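Local coordinates for glyoxalase family protein (PDB 2P7Q) that catalyses the hydration of the antibiotic fosfomycin, opening its epoxide to a diol at a manganese(II) site and so giving the bacterium resistance, at residues 28-33 with 45-50; 12-17 with 56-61. The protein carries 1 engineered substitution. One frame throughout, in Å; residues are numbered along the deposited sequence.

Contact 1: 28-33 with 45-50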
loop_
_atom_site.group_PDB
_atom_site.type_symbol
_atom_site.label_atom_id
_atom_site.label_comp_id
_atom_site.label_asym_id
_atom_site.label_seq_id
_atom_site.Cartn_x
_atom_site.Cartn_y
_atom_site.Cartn_z
ATOM N N ALA A 28 15.567 -3.287 -4.038
ATOM C CA ALA A 28 14.928 -2.186 -4.765
ATOM C C ALA A 28 15.829 -1.548 -5.818
ATOM O O ALA A 28 16.974 -1.188 -5.541
ATOM C CB ALA A 28 14.435 -1.129 -3.791
ATOM N N GLU A 29 15.295 -1.408 -7.029
ATOM C CA GLU A 29 16.030 -0.835 -8.146
ATOM C C GLU A 29 15.731 0.642 -8.289
ATOM O O GLU A 29 14.692 1.012 -8.846
ATOM C CB GLU A 29 15.650 -1.538 -9.449
ATOM C CG GLU A 29 16.378 -1.012 -10.684
ATOM C CD GLU A 29 15.794 -1.535 -11.993
ATOM O OE1 GLU A 29 15.183 -2.632 -11.994
ATOM O OE2 GLU A 29 15.960 -0.850 -13.028
ATOM N N GLU A 30 16.630 1.486 -7.788
ATOM C CA GLU A 30 16.441 2.925 -7.900
ATOM C C GLU A 30 16.408 3.253 -9.390
ATOM O O GLU A 30 17.249 2.790 -10.148
ATOM C CB GLU A 30 17.579 3.675 -7.205
ATOM C CG GLU A 30 17.504 5.187 -7.329
ATOM C CD GLU A 30 18.473 5.913 -6.398
ATOM O OE1 GLU A 30 18.845 7.061 -6.699
ATOM O OE2 GLU A 30 18.852 5.350 -5.356
ATOM N N ILE A 31 15.423 4.037 -9.812
ATOM C CA ILE A 31 15.295 4.375 -11.219
ATOM C C ILE A 31 15.226 5.870 -11.418
ATOM O O ILE A 31 15.272 6.360 -12.545
ATOM C CB ILE A 31 14.019 3.753 -11.823
ATOM C CG1 ILE A 31 12.787 4.321 -11.114
ATOM C CG2 ILE A 31 14.056 2.227 -11.684
ATOM C CD1 ILE A 31 11.474 3.830 -11.681
ATOM N N TYR A 32 15.102 6.599 -10.320
ATOM C CA TYR A 32 15.013 8.043 -10.415
ATOM C C TYR A 32 15.346 8.728 -9.103
ATOM O O TYR A 32 14.897 8.309 -8.037
ATOM C CB TYR A 32 13.611 8.460 -10.860
ATOM C CG TYR A 32 13.408 9.946 -10.774
ATOM C CD1 TYR A 32 13.897 10.794 -11.770
ATOM C CD2 TYR A 32 12.824 10.521 -9.648
ATOM C CE1 TYR A 32 13.819 12.180 -11.638
ATOM C CE2 TYR A 32 12.743 11.904 -9.508
ATOM C CZ TYR A 32 13.246 12.724 -10.505
ATOM O OH TYR A 32 13.212 14.086 -10.346
ATOM N N SER A 33 16.142 9.789 -9.198
ATOM C CA SER A 33 16.548 10.570 -8.036
ATOM C C SER A 33 16.328 12.027 -8.402
ATOM O O SER A 33 16.656 12.436 -9.509
ATOM C CB SER A 33 18.026 10.326 -7.725
ATOM O OG SER A 33 18.390 10.888 -6.476
ATOM N N LYS A 45 13.055 9.881 -4.423
ATOM C CA LYS A 45 13.566 8.806 -5.259
ATOM C C LYS A 45 12.465 7.800 -5.620
ATOM O O LYS A 45 11.516 7.584 -4.859
ATOM C CB LYS A 45 14.733 8.109 -4.551
ATOM C CG LYS A 45 15.928 9.019 -4.324
ATOM C CD LYS A 45 17.037 8.323 -3.568
ATOM C CE LYS A 45 18.312 9.185 -3.540
ATOM N NZ LYS A 45 19.432 8.590 -2.734
ATOM N N PHE A 46 12.595 7.203 -6.798
ATOM C CA PHE A 46 11.640 6.221 -7.287
ATOM C C PHE A 46 12.343 4.880 -7.437
ATOM O O PHE A 46 13.457 4.813 -7.956
ATOM C CB PHE A 46 11.104 6.622 -8.665
ATOM C CG PHE A 46 10.400 7.948 -8.699
ATOM C CD1 PHE A 46 10.071 8.530 -9.921
ATOM C CD2 PHE A 46 10.051 8.611 -7.522
ATOM C CE1 PHE A 46 9.400 9.754 -9.972
ATOM C CE2 PHE A 46 9.377 9.838 -7.559
ATOM C CZ PHE A 46 9.053 10.409 -8.785
ATOM N N PHE A 47 11.698 3.804 -7.006
ATOM C CA PHE A 47 12.307 2.490 -7.159
ATOM C C PHE A 47 11.323 1.493 -7.763
ATOM O O PHE A 47 10.115 1.731 -7.813
ATOM C CB PHE A 47 12.789 1.946 -5.810
ATOM C CG PHE A 47 13.593 2.920 -5.007
ATOM C CD1 PHE A 47 12.977 3.994 -4.374
ATOM C CD2 PHE A 47 14.968 2.749 -4.856
ATOM C CE1 PHE A 47 13.707 4.886 -3.597
ATOM C CE2 PHE A 47 15.715 3.637 -4.078
ATOM C CZ PHE A 47 15.081 4.710 -3.446
ATOM N N LEU A 48 11.860 0.383 -8.249
ATOM C CA LEU A 48 11.040 -0.694 -8.781
ATOM C C LEU A 48 11.283 -1.846 -7.825
ATOM O O LEU A 48 12.433 -2.257 -7.618
ATOM C CB LEU A 48 11.482 -1.117 -10.177
ATOM C CG LEU A 48 11.117 -0.213 -11.345
ATOM C CD1 LEU A 48 11.663 -0.831 -12.619
ATOM C CD2 LEU A 48 9.600 -0.055 -11.430
ATOM N N ILE A 49 10.210 -2.337 -7.214
ATOM C CA ILE A 49 10.313 -3.456 -6.300
ATOM C C ILE A 49 9.357 -4.511 -6.824
ATOM O O ILE A 49 8.139 -4.386 -6.667
ATOM C CB ILE A 49 9.911 -3.067 -4.870
ATOM C CG1 ILE A 49 10.878 -2.024 -4.316
ATOM C CG2 ILE A 49 9.917 -4.291 -3.981
ATOM C CD1 ILE A 49 10.676 -1.741 -2.837
ATOM N N ALA A 50 9.912 -5.536 -7.467
ATOM C CA ALA A 50 9.119 -6.618 -8.029
ATOM C C ALA A 50 7.942 -6.045 -8.803
ATOM O O ALA A 50 6.784 -6.302 -8.480
ATOM C CB ALA A 50 8.620 -7.525 -6.923
#
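Tyr32 lays its ring obliquely against that of Phe46, with the planes 39° apart. Followed outward, Tyr32 CB and CG each lie 3.7 Å from Phe46 CD1. Tyr32 CD2 then settles over one face of the Phe46 ring, displaced toward the rim, 3.4 Å from Phe46 CD1. Farther along, Tyr32 CE2 is 4.0 Å from Phe46 CZ, and the tyrosine packs on Leu128 of the second subunit. A chi1 of 171°, with CG anti to the backbone N, swings this ring alongside its partner. A large ring suits the place of Phe46, which meets Tyr32 across the contact and Trp53 edge-to-face, and its side chain lies close to the bound diol product.

The strands form an antiparallel hairpin interrupted by a classic beta bulge, in which Ile31 and Tyr32 both stand opposite Phe46. Phe46 O accepts a nearly straight bond from Ile31 N (2.8 Å) and a weak one from Tyr32 N (3.4 Å). The extra residue lets Ile31 pack across Phe46, its CG1 3.8 Å from Phe46 CB, while its CG2 rests on Leu48; Leu124 of the second subunit covers both aliphatic side chains.

Across the other face, Glu30 sends its methylenes past the ring of Phe47. Its carboxylate approaches the extended chain of Lys45, but Glu30 OE2 stays 4.2 Å from Lys45 NZ, beyond salt-bridge range.

Contact 2: 12-17 with 56-61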
loop_
_atom_site.group_PDB
_atom_site.type_symbol
_atom_site.label_atom_id
_atom_site.label_comp_id
_atom_site.label_asym_id
_atom_site.label_seq_id
_atom_site.Cartn_x
_atom_site.Cartn_y
_atom_site.Cartn_z
ATOM N N VAL A 12 9.304 9.948 4.319
ATOM C CA VAL A 12 10.344 9.619 5.297
ATOM C C VAL A 12 11.170 10.842 5.708
ATOM O O VAL A 12 11.361 11.769 4.924
ATOM C CB VAL A 12 11.290 8.559 4.718
ATOM C CG1 VAL A 12 10.575 7.229 4.589
ATOM C CG2 VAL A 12 11.773 9.010 3.348
ATOM N N LYS A 13 11.664 10.824 6.940
ATOM C CA LYS A 13 12.456 11.926 7.490
ATOM C C LYS A 13 13.849 11.995 6.860
ATOM O O LYS A 13 14.329 13.078 6.495
ATOM C CB LYS A 13 12.596 11.770 9.009
ATOM C CG LYS A 13 13.630 10.743 9.419
ATOM C CD LYS A 13 13.675 10.507 10.920
ATOM C CE LYS A 13 12.562 9.580 11.387
ATOM N NZ LYS A 13 13.052 8.726 12.508
ATOM N N ASP A 14 14.483 10.830 6.733
ATOM C CA ASP A 14 15.824 10.717 6.168
ATOM C C ASP A 14 15.792 9.901 4.878
ATOM O O ASP A 14 15.729 8.675 4.915
ATOM C CB ASP A 14 16.740 10.041 7.187
ATOM C CG ASP A 14 18.191 10.007 6.743
ATOM O OD1 ASP A 14 18.477 10.242 5.548
ATOM O OD2 ASP A 14 19.049 9.726 7.603
ATOM N N LEU A 15 15.854 10.571 3.737
ATOM C CA LEU A 15 15.815 9.865 2.459
ATOM C C LEU A 15 16.902 8.807 2.292
ATOM O O LEU A 15 16.603 7.625 2.166
ATOM C CB LEU A 15 15.899 10.848 1.301
ATOM C CG LEU A 15 15.735 10.140 -0.039
ATOM C CD1 LEU A 15 14.309 9.579 -0.107
ATOM C CD2 LEU A 15 15.996 11.093 -1.200
ATOM N N ASN A 16 18.164 9.236 2.289
ATOM C CA ASN A 16 19.294 8.318 2.128
ATOM C C ASN A 16 19.265 7.127 3.068
ATOM O O ASN A 16 19.633 6.014 2.683
ATOM C CB ASN A 16 20.619 9.057 2.322
ATOM C CG ASN A 16 20.839 10.131 1.291
ATOM O OD1 ASN A 16 20.414 10.004 0.142
ATOM N ND2 ASN A 16 21.525 11.189 1.687
ATOM N N LYS A 17 18.842 7.352 4.305
ATOM C CA LYS A 17 18.792 6.256 5.255
ATOM C C LYS A 17 17.707 5.250 4.854
ATOM O O LYS A 17 17.893 4.043 4.996
ATOM C CB LYS A 17 18.548 6.796 6.664
ATOM C CG LYS A 17 18.635 5.759 7.766
ATOM C CD LYS A 17 18.651 6.428 9.134
ATOM C CE LYS A 17 18.130 5.516 10.243
ATOM N NZ LYS A 17 18.908 4.267 10.380
ATOM N N ILE A 56 9.653 7.495 -2.738
ATOM C CA ILE A 56 10.062 7.938 -1.413
ATOM C C ILE A 56 10.333 9.443 -1.465
ATOM O O ILE A 56 11.089 9.918 -2.308
ATOM C CB ILE A 56 11.336 7.188 -0.960
ATOM C CG1 ILE A 56 11.106 5.673 -1.022
ATOM C CG2 ILE A 56 11.699 7.582 0.457
ATOM C CD1 ILE A 56 10.021 5.155 -0.067
ATOM N N MET A 57 9.681 10.183 -0.574
ATOM C CA MET A 57 9.832 11.629 -0.488
ATOM C C MET A 57 10.258 12.000 0.917
ATOM O O MET A 57 9.821 11.379 1.884
ATOM C CB MET A 57 8.514 12.330 -0.789
ATOM C CG MET A 57 8.141 12.382 -2.244
ATOM S SD MET A 57 6.652 13.374 -2.455
ATOM C CE MET A 57 7.273 15.000 -2.125
ATOM N N GLU A 58 11.096 13.024 1.035
ATOM C CA GLU A 58 11.569 13.448 2.346
ATOM C C GLU A 58 10.638 14.526 2.890
ATOM O O GLU A 58 10.251 15.451 2.174
ATOM C CB GLU A 58 13.021 13.959 2.244
ATOM C CG GLU A 58 13.801 13.973 3.569
ATOM C CD GLU A 58 15.319 14.148 3.383
ATOM O OE1 GLU A 58 15.746 15.158 2.786
ATOM O OE2 GLU A 58 16.087 13.272 3.839
ATOM N N GLY A 59 10.257 14.382 4.154
ATOM C CA GLY A 59 9.370 15.346 4.774
ATOM C C GLY A 59 9.341 15.128 6.270
ATOM O O GLY A 59 9.869 14.127 6.758
ATOM N N ASP A 60 8.726 16.053 7.001
ATOM C CA ASP A 60 8.647 15.951 8.455
ATOM C C ASP A 60 7.429 15.183 8.954
ATOM O O ASP A 60 7.364 14.799 10.121
ATOM C CB ASP A 60 8.637 17.344 9.087
ATOM C CG ASP A 60 8.385 17.298 10.589
ATOM O OD1 ASP A 60 9.288 16.847 11.333
ATOM O OD2 ASP A 60 7.280 17.699 11.023
ATOM N N SER A 61 6.456 14.971 8.076
ATOM C CA SER A 61 5.254 14.249 8.462
ATOM C C SER A 61 5.600 12.841 8.947
ATOM O O SER A 61 6.376 12.129 8.309
ATOM C CB SER A 61 4.284 14.165 7.278
ATOM O OG SER A 61 4.851 13.447 6.196
#
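Glu58 reaches across to Leu15 and takes hold of the first turn of helix 15-26. Its CG stands anti to the backbone N (chi1 -160°) and the chain runs on extended, which brings OE2 to 2.7 Å from Leu15 N in an almost perfectly straight bond (178°). The amide meets OE2 on the anti side, somewhat out of the carboxylate plane. A glutamate is apt here because its length spans the gap, and its negative charge is probably favoured by the partial positive charge at the start of the helix. Asp14, at the N-cap, accepts from Lys17 N through OD1; the two carboxylates thus share the early helix amides, although Asp14 OD1 and Glu58 OE2 are only 4.2 Å apart. That repulsion is probably eased by the helix end and by Lys43, which forms a salt bridge with Glu58 OE1.

Val12, paired in parallel with Glu58, is held through both its own N-H and its own C=O: Val12 N gives to Met57 O (2.9 Å), and Val12 O receives from Gly59 N (2.9 Å). Beta-branched and apolar, it fits the buried end of a strand, where its CG2 packs on Ile56 CG2. Leu15, also buried, points its branched apolar side chain toward strand 52-58, and its CD1 reaches the same Ile56 methyl. Strand 4-12 runs beside strand 52-58 in the sheet and passes into helix 15-26, whose first turn packs on Ile56; Thr18 and Leu22 of the helix also touch Ile56, and Phe47 of the neighbouring strand 44-49 packs against it.

In the fold
The centres of contacts 1 and 2 lie 15 Å apart in one four-stranded mixed sheet, ordered 4-12, 52-58, 44-49, 29-33. Contact 2 joins the first pair and contact 1 the last; the central strands connect them through a probable hydrogen bond from Ile56 N to Lys45 O. Along the chain, contact 1 is nested within the loop closed by contact 2: strand 4-12, helix 15-26, then the three remaining strands. This is the beta-alpha-beta-beta-beta module of the glyoxalase superfamily. Phe46 and Met57 both approach the bound product, and Met57 also touches Tyr67 of the second subunit, placing the sheet beside a pocket near the dimer interface.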